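Local coordinates for protein cytochrome C (PDB 5LO9) that probably oxidises thiosulfate to tetrathionate, and may run the reverse reaction, passing electrons along a row of four covalently bound heme c groups, at residues A57-H62 with R158-P163; G42-Y47 with A132-P137; M164-A169 with L453-L458. One frame throughout, in Å; residues are numbered along the deposited sequence.

Contact 1 (A57-H62 with R158-P163); sequences AGQRSH and RRHGEP. With HEC (heme c), chain C.
Arg60 and Arg159 lie side by side where two cytochrome c domains meet. Each sits in the loop that leads to the axial methionine of its own domain, Met65 or Met167. Arg159 runs straight, with CG anti to the backbone N (chi1 -180°). Its CB is 4.2 Å from Gln59 O. Its CG and CD pass along Arg60 CG. NE is 3.9 Å from Arg60 CD, and CZ is 3.9 Å from Arg60 CZ. At the tip, NH1 lies over the centre of the Arg60 guanidinium, 3.6 Å from Arg60 CZ. The two groups are stacked almost flat, their planes 9° apart. The heme propionates nearby probably balance both charges. Arg60 NH1 hydrogen-bonds O2A of the chain C heme and also Gln51, while Arg60 NH2 hydrogen-bonds O1D of that heme and Tyr146. Arg159 NH1 hydrogen-bonds Gln150. The backbones are joined by a hydrogen bond from His160 N to Gln59 O, 3.1 Å, in the carbonyl plane. The His160 ring lies with one face over Gln59 CA, a CH-pi contact. Gln59 NE2 packs 3.5 Å from Gly161 CA, and Gln59 OE1 is hydrogen-bonded to Arg54. Arg159 NH2 donates to propionate O1D of the second heme.

Contact 2 (G42-Y47 with A132-P137); sequences GLEPAY and AGAVFP. With HEC (heme c), chain D.
Tyr47 lays one face of its ring on Pro137, at the start of helix 45-57. Pro137 CB sits 3.7 Å from the ring centroid and 16° off the ring normal, so this is a CH-pi contact. CG of Tyr47 is anti to the backbone N (chi1 175°), which carries the ring across Pro137 toward the hemes. Both CB and CG of the proline touch the CE1 and CZ side of the ring. Tyr47 CB also rests 3.6 Å from Ala134 O. A hydrogen bond to propionate O2A of the first heme pins the hydroxyl end, and Pro137 against the face probably limits turning of the ring. Glu44 is the N-cap residue of the helix. Its CG is anti to the carbonyl carbon (chi1 -79°), which sets CG 3.7 Å from Gly133 O. The bend at chi2 turns the carboxylate. Ala46 and Ala134 meet methyl to methyl, CB to CB at 4.1 Å. CD of Pro137 packs on the second heme, 3.6 Å from CAD of chain D. Pro137 O accepts a hydrogen bond from ND1 of His125, an axial ligand of that heme. A backbone carbonyl holding the axial histidine in this way is a hallmark of class I cytochromes c.

Contact 3 (M164-A169 with L453-L458); sequences MALMGA and LDTVRL. With HEC (heme c), chain D.
This is a mixed polar and apolar contact between two heme domains. The start of helix 166-171, in the second cytochrome c domain, meets the loop between helices 439-449 and 460-470. Between the two segments the hydrogen bond is Thr455 OG1 to Met164 O, at 3.1 Å. The hydroxyl comes in the carbonyl plane, with a C=O...O angle of 145°. Thr455 holds OG1 between its backbone N and carbonyl carbon (chi1 63°), which leaves CG2 for Ala169 CB, 3.7 Å away. A valine here would probably leave Met164 O without this donor and the two loops less firmly tied. The apolar part has two patches. In one, CE of Met164 swings round at chi3 to touch Val456 CG2 at 3.9 Å, the side chains crossing at about a right angle. In the other, Leu453 CD2 packs against Leu166 O, Leu166 CD2 and Ala169 CB, at 3.4, 4.2 and 4.0 Å. Leu453 and Leu166 also line the same heme edge: Leu166 CD1 is 3.8 Å from CAC of the chain D heme, and Leu453 CB lies close to its CBC. Beyond the two segments, Asp454 OD1 forms a salt bridge with Arg173. One residue after Leu166, Met167 SD binds the heme iron opposite His125, the His/Met ligation characteristic of class I cytochromes c.

Overall arrangement
The three contacts follow the row of hemes. Contacts 1 and 2 both join the first cytochrome c domain to the second, and their segments alternate along the chain. Their centres are about 17 Å apart. They share helix 45-57, which starts in contact 2 and ends at contact 1, and they touch where Arg159 packs on Tyr47. Contact 3 comes later and joins the second domain to the C-terminal heme domain, whose heme is bound by Cys402 and Cys405. Its centre lies about 16 Å from contact 1 and 20 Å from contact 2. Glu162 of contact 1 reaches Gly168 of contact 3; contacts 2 and 3 both touch the second heme. Together they probably keep successive hemes close enough for electron transfer.

Contact 1 (A57-H62 with R158-P163)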
loop_
_atom_site.group_PDB
_atom_site.type_symbol
_atom_site.label_atom_id
_atom_site.label_comp_id
_atom_site.label_asym_id
_atom_site.label_seq_id
_atom_site.Cartn_x
_atom_site.Cartn_y
_atom_site.Cartn_z
ATOM N N ALA A 57 3.334 50.527 -29.102
ATOM C CA ALA A 57 4.444 50.732 -28.185
ATOM C C ALA A 57 5.770 50.131 -28.673
ATOM O O ALA A 57 6.827 50.401 -28.079
ATOM C CB ALA A 57 4.067 50.133 -26.830
ATOM N N GLY A 58 5.749 49.307 -29.716
ATOM C CA GLY A 58 6.947 48.653 -30.177
ATOM C C GLY A 58 7.284 47.357 -29.499
ATOM O O GLY A 58 8.349 46.804 -29.769
ATOM N N GLN A 59 6.425 46.849 -28.631
ATOM C CA GLN A 59 6.618 45.503 -28.105
ATOM C C GLN A 59 6.259 44.424 -29.124
ATOM O O GLN A 59 6.596 43.251 -28.917
ATOM C CB GLN A 59 5.781 45.352 -26.878
ATOM C CG GLN A 59 6.060 46.408 -25.887
ATOM C CD GLN A 59 5.111 46.304 -24.737
ATOM O OE1 GLN A 59 3.923 46.008 -24.919
ATOM N NE2 GLN A 59 5.614 46.524 -23.556
ATOM N N ARG A 60 5.541 44.790 -30.185
ATOM C CA ARG A 60 5.233 43.902 -31.286
ATOM C C ARG A 60 5.424 44.657 -32.584
ATOM O O ARG A 60 5.109 45.852 -32.674
ATOM C CB ARG A 60 3.795 43.412 -31.231
ATOM C CG ARG A 60 3.534 42.353 -30.235
ATOM C CD ARG A 60 2.079 41.961 -30.345
ATOM N NE ARG A 60 1.835 41.039 -31.435
ATOM C CZ ARG A 60 0.710 40.349 -31.564
ATOM N NH1 ARG A 60 -0.248 40.482 -30.647
ATOM N NH2 ARG A 60 0.547 39.521 -32.592
ATOM N N SER A 61 5.937 43.960 -33.592
ATOM C CA SER A 61 6.180 44.570 -34.890
ATOM C C SER A 61 5.841 43.574 -35.979
ATOM O O SER A 61 6.243 42.409 -35.918
ATOM C CB SER A 61 7.636 45.030 -35.013
ATOM O OG SER A 61 8.006 45.787 -33.851
ATOM N N HIS A 62 5.080 44.033 -36.957
ATOM C CA HIS A 62 4.770 43.209 -38.072
ATOM C C HIS A 62 4.595 44.199 -39.211
ATOM O O HIS A 62 3.850 45.176 -39.062
ATOM C CB HIS A 62 3.519 42.358 -37.921
ATOM C CG HIS A 62 3.410 41.259 -38.936
ATOM N ND1 HIS A 62 2.896 41.456 -40.199
ATOM C CD2 HIS A 62 3.740 39.948 -38.871
ATOM C CE1 HIS A 62 2.913 40.318 -40.868
ATOM N NE2 HIS A 62 3.429 39.387 -40.086
ATOM N N ARG A 158 11.962 39.526 -30.960
ATOM C CA ARG A 158 11.134 40.386 -31.791
ATOM C C ARG A 158 9.707 40.522 -31.249
ATOM O O ARG A 158 8.854 41.118 -31.914
ATOM C CB ARG A 158 11.141 39.802 -33.214
ATOM C CG ARG A 158 12.545 39.734 -33.871
ATOM C CD ARG A 158 12.568 38.842 -35.099
ATOM N NE ARG A 158 13.780 39.116 -35.897
ATOM C CZ ARG A 158 14.873 38.334 -36.020
ATOM N NH1 ARG A 158 15.003 37.144 -35.413
ATOM N NH2 ARG A 158 15.865 38.751 -36.795
ATOM N N ARG A 159 9.416 39.926 -30.093
ATOM C CA ARG A 159 8.194 40.172 -29.333
ATOM C C ARG A 159 8.531 40.142 -27.854
ATOM O O ARG A 159 9.270 39.250 -27.398
ATOM C CB ARG A 159 7.089 39.137 -29.583
ATOM C CG ARG A 159 5.824 39.445 -28.758
ATOM C CD ARG A 159 4.604 38.723 -29.223
ATOM N NE ARG A 159 3.463 38.951 -28.341
ATOM C CZ ARG A 159 2.246 38.433 -28.544
ATOM N NH1 ARG A 159 2.001 37.663 -29.600
ATOM N NH2 ARG A 159 1.260 38.666 -27.681
ATOM N N HIS A 160 8.000 41.115 -27.110
ATOM C CA HIS A 160 8.281 41.174 -25.686
ATOM C C HIS A 160 7.167 41.969 -25.012
ATOM O O HIS A 160 6.120 42.242 -25.613
ATOM C CB HIS A 160 9.684 41.742 -25.457
ATOM C CG HIS A 160 9.900 43.060 -26.119
ATOM N ND1 HIS A 160 9.829 44.254 -25.424
ATOM C CD2 HIS A 160 10.142 43.379 -27.415
ATOM C CE1 HIS A 160 10.027 45.250 -26.265
ATOM N NE2 HIS A 160 10.215 44.747 -27.477
ATOM N N GLY A 161 7.372 42.293 -23.739
ATOM C CA GLY A 161 6.487 43.166 -22.992
ATOM C C GLY A 161 5.434 42.483 -22.140
ATOM O O GLY A 161 4.817 43.150 -21.297
ATOM N N GLU A 162 5.257 41.175 -22.277
ATOM C CA GLU A 162 4.227 40.494 -21.538
ATOM C C GLU A 162 4.627 40.359 -20.063
ATOM O O GLU A 162 5.805 40.441 -19.721
ATOM C CB GLU A 162 3.965 39.128 -22.166
ATOM C CG GLU A 162 4.993 37.991 -21.846
ATOM C CD GLU A 162 6.285 38.044 -22.601
ATOM O OE1 GLU A 162 6.448 38.887 -23.500
ATOM O OE2 GLU A 162 7.139 37.182 -22.301
ATOM N N PRO A 163 3.655 40.172 -19.173
ATOM C CA PRO A 163 3.960 40.099 -17.740
ATOM C C PRO A 163 5.016 39.056 -17.419
ATOM O O PRO A 163 5.013 37.960 -17.967
ATOM C CB PRO A 163 2.614 39.711 -17.120
ATOM C CG PRO A 163 1.580 40.170 -18.112
ATOM C CD PRO A 163 2.212 40.029 -19.448
HETATM FE FE HEC C . -4.746 42.657 -37.786
HETATM C CHA HEC C . -2.670 40.680 -35.795
HETATM C CHB HEC C . -6.545 43.665 -34.916
HETATM C CHC HEC C . -6.595 44.920 -39.733
HETATM C CHD HEC C . -3.131 41.476 -40.688
HETATM N NA HEC C . -4.645 42.254 -35.731
HETATM C C1A HEC C . -3.750 41.436 -35.138
HETATM C C2A HEC C . -3.913 41.359 -33.657
HETATM C C3A HEC C . -5.048 42.248 -33.419
HETATM C C4A HEC C . -5.429 42.738 -34.763
HETATM C CMA HEC C . -5.648 42.547 -32.092
HETATM C CAA HEC C . -3.137 40.571 -32.619
HETATM C CBA HEC C . -3.892 39.269 -32.425
HETATM C CGA HEC C . -3.495 38.437 -31.223
HETATM O O1A HEC C . -3.932 37.262 -31.174
HETATM O O2A HEC C . -2.772 38.904 -30.317
HETATM N NB HEC C . -6.282 44.012 -37.398
HETATM C C1B HEC C . -6.856 44.249 -36.215
HETATM C C2B HEC C . -7.910 45.269 -36.286
HETATM C C3B HEC C . -7.932 45.650 -37.701
HETATM C C4B HEC C . -6.876 44.818 -38.298
HETATM C CMB HEC C . -8.757 45.747 -35.163
HETATM C CAB HEC C . -8.795 46.678 -38.358
HETATM C CBB HEC C . -8.551 48.012 -37.670
HETATM N NC HEC C . -4.843 43.099 -39.822
HETATM C C1C HEC C . -5.616 44.032 -40.392
HETATM C C2C HEC C . -5.450 44.084 -41.858
HETATM C C3C HEC C . -4.449 43.063 -42.141
HETATM C C4C HEC C . -4.154 42.514 -40.805
HETATM C CMC HEC C . -6.170 44.981 -42.799
HETATM C CAC HEC C . -3.846 42.633 -43.447
HETATM C CBC HEC C . -3.311 43.799 -44.209
HETATM N ND HEC C . -3.185 41.335 -38.172
HETATM C C1D HEC C . -2.698 41.012 -39.374
HETATM C C2D HEC C . -1.597 40.042 -39.308
HETATM C C3D HEC C . -1.444 39.789 -37.884
HETATM C C4D HEC C . -2.475 40.660 -37.260
HETATM C CMD HEC C . -0.810 39.463 -40.436
HETATM C CAD HEC C . -0.396 38.914 -37.264
HETATM C CBD HEC C . 0.635 39.911 -36.733
HETATM C CGD HEC C . 1.803 39.226 -36.090
HETATM O O1D HEC C . 2.431 39.802 -35.155
HETATM O O2D HEC C . 2.097 38.113 -36.559
#

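Contact 2 (G42-Y47 with A132-P137)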
loop_
_atom_site.group_PDB
_atom_site.type_symbol
_atom_site.label_atom_id
_atom_site.label_comp_id
_atom_site.label_asym_id
_atom_site.label_seq_id
_atom_site.Cartn_x
_atom_site.Cartn_y
_atom_site.Cartn_z
ATOM N N GLY A 42 -13.974 36.207 -30.512
ATOM C CA GLY A 42 -14.118 35.662 -29.187
ATOM C C GLY A 42 -12.983 35.932 -28.235
ATOM O O GLY A 42 -13.084 35.542 -27.059
ATOM N N LEU A 43 -11.901 36.562 -28.688
ATOM C CA LEU A 43 -10.816 36.879 -27.772
ATOM C C LEU A 43 -11.282 37.935 -26.781
ATOM O O LEU A 43 -12.134 38.764 -27.088
ATOM C CB LEU A 43 -9.575 37.349 -28.539
ATOM C CG LEU A 43 -8.592 36.245 -28.951
ATOM C CD1 LEU A 43 -9.248 35.193 -29.834
ATOM C CD2 LEU A 43 -7.413 36.853 -29.670
ATOM N N GLU A 44 -10.698 37.918 -25.595
ATOM C CA GLU A 44 -11.115 38.852 -24.564
ATOM C C GLU A 44 -10.863 40.284 -25.037
ATOM O O GLU A 44 -9.752 40.594 -25.493
ATOM C CB GLU A 44 -10.351 38.565 -23.280
ATOM C CG GLU A 44 -10.868 37.390 -22.484
ATOM C CD GLU A 44 -12.053 37.694 -21.576
ATOM O OE1 GLU A 44 -12.543 38.855 -21.525
ATOM O OE2 GLU A 44 -12.484 36.731 -20.906
ATOM N N PRO A 45 -11.853 41.174 -24.974
ATOM C CA PRO A 45 -11.632 42.553 -25.460
ATOM C C PRO A 45 -10.434 43.255 -24.849
ATOM O O PRO A 45 -9.712 43.948 -25.578
ATOM C CB PRO A 45 -12.944 43.272 -25.093
ATOM C CG PRO A 45 -13.928 42.207 -25.088
ATOM C CD PRO A 45 -13.229 40.992 -24.515
ATOM N N ALA A 46 -10.178 43.081 -23.552
ATOM C CA ALA A 46 -8.994 43.712 -22.977
ATOM C C ALA A 46 -7.723 43.204 -23.625
ATOM O O ALA A 46 -6.738 43.953 -23.722
ATOM C CB ALA A 46 -8.875 43.460 -21.487
ATOM N N TYR A 47 -7.701 41.921 -24.012
ATOM C CA TYR A 47 -6.499 41.364 -24.614
ATOM C C TYR A 47 -6.280 41.977 -25.985
ATOM O O TYR A 47 -5.175 42.445 -26.295
ATOM C CB TYR A 47 -6.585 39.846 -24.697
ATOM C CG TYR A 47 -5.407 39.252 -25.430
ATOM C CD1 TYR A 47 -4.178 39.054 -24.794
ATOM C CD2 TYR A 47 -5.508 38.918 -26.780
ATOM C CE1 TYR A 47 -3.067 38.513 -25.495
ATOM C CE2 TYR A 47 -4.426 38.418 -27.470
ATOM C CZ TYR A 47 -3.214 38.230 -26.835
ATOM O OH TYR A 47 -2.183 37.740 -27.587
ATOM N N ALA A 132 -7.650 31.624 -20.644
ATOM C CA ALA A 132 -7.840 31.732 -19.207
ATOM C C ALA A 132 -7.970 33.205 -18.839
ATOM O O ALA A 132 -7.104 33.819 -18.223
ATOM C CB ALA A 132 -6.689 31.081 -18.444
ATOM N N GLY A 133 -9.085 33.796 -19.198
ATOM C CA GLY A 133 -9.280 35.198 -18.902
ATOM C C GLY A 133 -8.504 36.126 -19.815
ATOM O O GLY A 133 -7.988 35.738 -20.868
ATOM N N ALA A 134 -8.435 37.391 -19.396
ATOM C CA ALA A 134 -7.881 38.435 -20.265
ATOM C C ALA A 134 -6.364 38.334 -20.398
ATOM O O ALA A 134 -5.828 38.497 -21.501
ATOM C CB ALA A 134 -8.245 39.799 -19.735
ATOM N N VAL A 135 -5.666 38.017 -19.296
ATOM C CA VAL A 135 -4.214 37.863 -19.328
ATOM C C VAL A 135 -3.784 36.778 -20.287
ATOM O O VAL A 135 -2.757 36.900 -20.957
ATOM C CB VAL A 135 -3.674 37.516 -17.936
ATOM C CG1 VAL A 135 -2.185 37.244 -18.002
ATOM C CG2 VAL A 135 -3.925 38.580 -17.000
ATOM N N PHE A 136 -4.509 35.677 -20.329
ATOM C CA PHE A 136 -3.985 34.466 -20.952
ATOM C C PHE A 136 -4.824 34.115 -22.169
ATOM O O PHE A 136 -5.929 33.574 -22.024
ATOM C CB PHE A 136 -3.954 33.333 -19.931
ATOM C CG PHE A 136 -2.999 33.580 -18.792
ATOM C CD1 PHE A 136 -1.625 33.434 -18.958
ATOM C CD2 PHE A 136 -3.468 33.952 -17.554
ATOM C CE1 PHE A 136 -0.725 33.665 -17.889
ATOM C CE2 PHE A 136 -2.582 34.190 -16.481
ATOM C CZ PHE A 136 -1.215 34.050 -16.649
ATOM N N PRO A 137 -4.354 34.405 -23.380
ATOM C CA PRO A 137 -5.206 34.301 -24.563
ATOM C C PRO A 137 -5.358 32.862 -25.009
ATOM O O PRO A 137 -4.521 32.005 -24.669
ATOM C CB PRO A 137 -4.438 35.111 -25.627
ATOM C CG PRO A 137 -3.038 34.882 -25.273
ATOM C CD PRO A 137 -3.012 34.887 -23.734
HETATM FE FE HEC D . 1.771 31.253 -23.700
HETATM C CHA HEC D . 0.606 34.202 -25.146
HETATM C CHB HEC D . 2.076 29.826 -26.886
HETATM C CHC HEC D . 2.801 28.244 -22.265
HETATM C CHD HEC D . 1.744 32.765 -20.562
HETATM N NA HEC D . 1.394 31.905 -25.647
HETATM C C1A HEC D . 0.935 33.096 -26.010
HETATM C C2A HEC D . 0.794 33.263 -27.468
HETATM C C3A HEC D . 1.249 31.972 -27.992
HETATM C C4A HEC D . 1.596 31.202 -26.767
HETATM C CMA HEC D . 1.319 31.570 -29.439
HETATM C CAA HEC D . 0.312 34.447 -28.268
HETATM C CBA HEC D . -1.188 34.326 -28.487
HETATM C CGA HEC D . -1.702 35.455 -29.352
HETATM O O1A HEC D . -2.936 35.615 -29.452
HETATM O O2A HEC D . -0.867 36.184 -29.938
HETATM N NB HEC D . 2.331 29.383 -24.440
HETATM C C1B HEC D . 2.385 29.006 -25.719
HETATM C C2B HEC D . 2.823 27.596 -25.891
HETATM C C3B HEC D . 3.052 27.143 -24.515
HETATM C C4B HEC D . 2.718 28.331 -23.714
HETATM C CMB HEC D . 2.999 26.850 -27.184
HETATM C CAB HEC D . 3.490 25.801 -24.002
HETATM C CBB HEC D . 4.796 25.413 -24.634
HETATM N NC HEC D . 2.186 30.612 -21.766
HETATM C C1C HEC D . 2.554 29.392 -21.397
HETATM C C2C HEC D . 2.751 29.253 -19.940
HETATM C C3C HEC D . 2.459 30.595 -19.417
HETATM C C4C HEC D . 2.125 31.347 -20.654
HETATM C CMC HEC D . 3.177 28.006 -19.228
HETATM C CAC HEC D . 2.415 31.125 -18.001
HETATM C CBC HEC D . 3.494 30.709 -17.042
HETATM N ND HEC D . 1.267 33.134 -22.982
HETATM C C1D HEC D . 1.344 33.550 -21.728
HETATM C C2D HEC D . 0.920 34.953 -21.557
HETATM C C3D HEC D . 0.573 35.395 -22.888
HETATM C C4D HEC D . 0.828 34.172 -23.699
HETATM C CMD HEC D . 0.881 35.744 -20.311
HETATM C CAD HEC D . 0.078 36.762 -23.293
HETATM C CBD HEC D . 1.230 37.654 -23.777
HETATM C CGD HEC D . 0.803 39.101 -23.917
HETATM O O1D HEC D . 1.221 39.691 -24.932
HETATM O O2D HEC D . 0.059 39.639 -23.052
#

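Contact 3 (M164-A169 with L453-L458)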
loop_
_atom_site.group_PDB
_atom_site.type_symbol
_atom_site.label_atom_id
_atom_site.label_comp_id
_atom_site.label_asym_id
_atom_site.label_seq_id
_atom_site.Cartn_x
_atom_site.Cartn_y
_atom_site.Cartn_z
ATOM N N MET A 164 5.918 39.411 -16.513
ATOM C CA MET A 164 6.910 38.504 -15.924
ATOM C C MET A 164 7.747 37.793 -16.970
ATOM O O MET A 164 8.389 36.778 -16.661
ATOM C CB MET A 164 6.253 37.477 -15.003
ATOM C CG MET A 164 5.314 38.082 -13.976
ATOM S SD MET A 164 4.483 36.873 -12.879
ATOM C CE MET A 164 5.717 36.633 -11.572
ATOM N N ALA A 165 7.738 38.304 -18.204
ATOM C CA ALA A 165 8.537 37.753 -19.297
ATOM C C ALA A 165 8.188 36.290 -19.565
ATOM O O ALA A 165 9.008 35.513 -20.074
ATOM C CB ALA A 165 10.024 37.892 -18.982
ATOM N N LEU A 166 6.941 35.922 -19.293
ATOM C CA LEU A 166 6.602 34.507 -19.209
ATOM C C LEU A 166 6.822 33.803 -20.548
ATOM O O LEU A 166 7.358 32.680 -20.584
ATOM C CB LEU A 166 5.158 34.359 -18.715
ATOM C CG LEU A 166 4.855 34.826 -17.281
ATOM C CD1 LEU A 166 3.378 34.645 -16.979
ATOM C CD2 LEU A 166 5.703 34.098 -16.257
ATOM N N MET A 167 6.403 34.435 -21.656
ATOM C CA MET A 167 6.482 33.777 -22.949
ATOM C C MET A 167 7.854 33.882 -23.554
ATOM O O MET A 167 8.190 33.090 -24.432
ATOM C CB MET A 167 5.477 34.334 -23.952
ATOM C CG MET A 167 4.065 33.730 -23.836
ATOM S SD MET A 167 4.020 31.936 -23.868
ATOM C CE MET A 167 4.649 31.551 -25.478
ATOM N N GLY A 168 8.677 34.816 -23.108
ATOM C CA GLY A 168 10.060 34.742 -23.520
ATOM C C GLY A 168 10.725 33.533 -22.921
ATOM O O GLY A 168 11.450 32.810 -23.602
ATOM N N ALA A 169 10.427 33.265 -21.655
ATOM C CA ALA A 169 10.977 32.086 -21.014
ATOM C C ALA A 169 10.433 30.809 -21.654
ATOM O O ALA A 169 11.173 29.853 -21.886
ATOM C CB ALA A 169 10.669 32.134 -19.523
ATOM N N LEU A 453 6.250 29.434 -13.257
ATOM C CA LEU A 453 7.393 29.486 -14.159
ATOM C C LEU A 453 8.489 30.306 -13.509
ATOM O O LEU A 453 8.241 31.406 -13.008
ATOM C CB LEU A 453 6.996 30.092 -15.503
ATOM C CG LEU A 453 8.010 30.094 -16.632
ATOM C CD1 LEU A 453 8.628 28.724 -16.839
ATOM C CD2 LEU A 453 7.327 30.624 -17.924
ATOM N N ASP A 454 9.699 29.771 -13.525
ATOM C CA ASP A 454 10.762 30.332 -12.707
ATOM C C ASP A 454 11.460 31.515 -13.377
ATOM O O ASP A 454 12.692 31.578 -13.383
ATOM C CB ASP A 454 11.805 29.269 -12.305
ATOM C CG ASP A 454 12.441 28.566 -13.479
ATOM O OD1 ASP A 454 11.960 28.645 -14.624
ATOM O OD2 ASP A 454 13.487 27.957 -13.231
ATOM N N THR A 455 10.709 32.468 -13.927
ATOM C CA THR A 455 11.322 33.749 -14.258
ATOM C C THR A 455 11.662 34.530 -13.002
ATOM O O THR A 455 12.566 35.383 -13.017
ATOM C CB THR A 455 10.391 34.599 -15.090
ATOM O OG1 THR A 455 9.238 34.885 -14.305
ATOM C CG2 THR A 455 9.988 33.886 -16.354
ATOM N N VAL A 456 10.984 34.204 -11.913
ATOM C CA VAL A 456 11.160 34.824 -10.609
ATOM C C VAL A 456 11.322 33.715 -9.587
ATOM O O VAL A 456 10.546 32.755 -9.584
ATOM C CB VAL A 456 9.940 35.700 -10.247
ATOM C CG1 VAL A 456 10.164 36.384 -8.924
ATOM C CG2 VAL A 456 9.645 36.704 -11.376
ATOM N N ARG A 457 12.268 33.871 -8.670
ATOM C CA ARG A 457 12.354 32.936 -7.554
ATOM C C ARG A 457 12.616 33.713 -6.276
ATOM O O ARG A 457 13.659 34.353 -6.138
ATOM C CB ARG A 457 13.432 31.878 -7.803
ATOM C CG ARG A 457 12.912 30.615 -8.571
ATOM C CD ARG A 457 11.929 29.784 -7.749
ATOM N NE ARG A 457 11.246 28.690 -8.446
ATOM C CZ ARG A 457 10.064 28.789 -9.057
ATOM N NH1 ARG A 457 9.413 29.942 -9.100
ATOM N NH2 ARG A 457 9.517 27.715 -9.620
ATOM N N LEU A 458 11.662 33.640 -5.348
ATOM C CA LEU A 458 11.722 34.399 -4.112
ATOM C C LEU A 458 12.793 33.887 -3.170
ATOM O O LEU A 458 13.158 32.714 -3.181
ATOM C CB LEU A 458 10.390 34.349 -3.401
ATOM C CG LEU A 458 9.164 34.691 -4.258
ATOM C CD1 LEU A 458 7.908 34.704 -3.420
ATOM C CD2 LEU A 458 9.309 36.028 -4.857
HETATM FE FE HEC D . 1.771 31.253 -23.700
HETATM C CHA HEC D . 0.606 34.202 -25.146
HETATM C CHB HEC D . 2.076 29.826 -26.886
HETATM C CHC HEC D . 2.801 28.244 -22.265
HETATM C CHD HEC D . 1.744 32.765 -20.562
HETATM N NA HEC D . 1.394 31.905 -25.647
HETATM C C1A HEC D . 0.935 33.096 -26.010
HETATM C C2A HEC D . 0.794 33.263 -27.468
HETATM C C3A HEC D . 1.249 31.972 -27.992
HETATM C C4A HEC D . 1.596 31.202 -26.767
HETATM C CMA HEC D . 1.319 31.570 -29.439
HETATM C CAA HEC D . 0.312 34.447 -28.268
HETATM C CBA HEC D . -1.188 34.326 -28.487
HETATM C CGA HEC D . -1.702 35.455 -29.352
HETATM O O1A HEC D . -2.936 35.615 -29.452
HETATM O O2A HEC D . -0.867 36.184 -29.938
HETATM N NB HEC D . 2.331 29.383 -24.440
HETATM C C1B HEC D . 2.385 29.006 -25.719
HETATM C C2B HEC D . 2.823 27.596 -25.891
HETATM C C3B HEC D . 3.052 27.143 -24.515
HETATM C C4B HEC D . 2.718 28.331 -23.714
HETATM C CMB HEC D . 2.999 26.850 -27.184
HETATM C CAB HEC D . 3.490 25.801 -24.002
HETATM C CBB HEC D . 4.796 25.413 -24.634
HETATM N NC HEC D . 2.186 30.612 -21.766
HETATM C C1C HEC D . 2.554 29.392 -21.397
HETATM C C2C HEC D . 2.751 29.253 -19.940
HETATM C C3C HEC D . 2.459 30.595 -19.417
HETATM C C4C HEC D . 2.125 31.347 -20.654
HETATM C CMC HEC D . 3.177 28.006 -19.228
HETATM C CAC HEC D . 2.415 31.125 -18.001
HETATM C CBC HEC D . 3.494 30.709 -17.042
HETATM N ND HEC D . 1.267 33.134 -22.982
HETATM C C1D HEC D . 1.344 33.550 -21.728
HETATM C C2D HEC D . 0.920 34.953 -21.557
HETATM C C3D HEC D . 0.573 35.395 -22.888
HETATM C C4D HEC D . 0.828 34.172 -23.699
HETATM C CMD HEC D . 0.881 35.744 -20.311
HETATM C CAD HEC D . 0.078 36.762 -23.293
HETATM C CBD HEC D . 1.230 37.654 -23.777
HETATM C CGD HEC D . 0.803 39.101 -23.917
HETATM O O1D HEC D . 1.221 39.691 -24.932
HETATM O O2D HEC D . 0.059 39.639 -23.052
#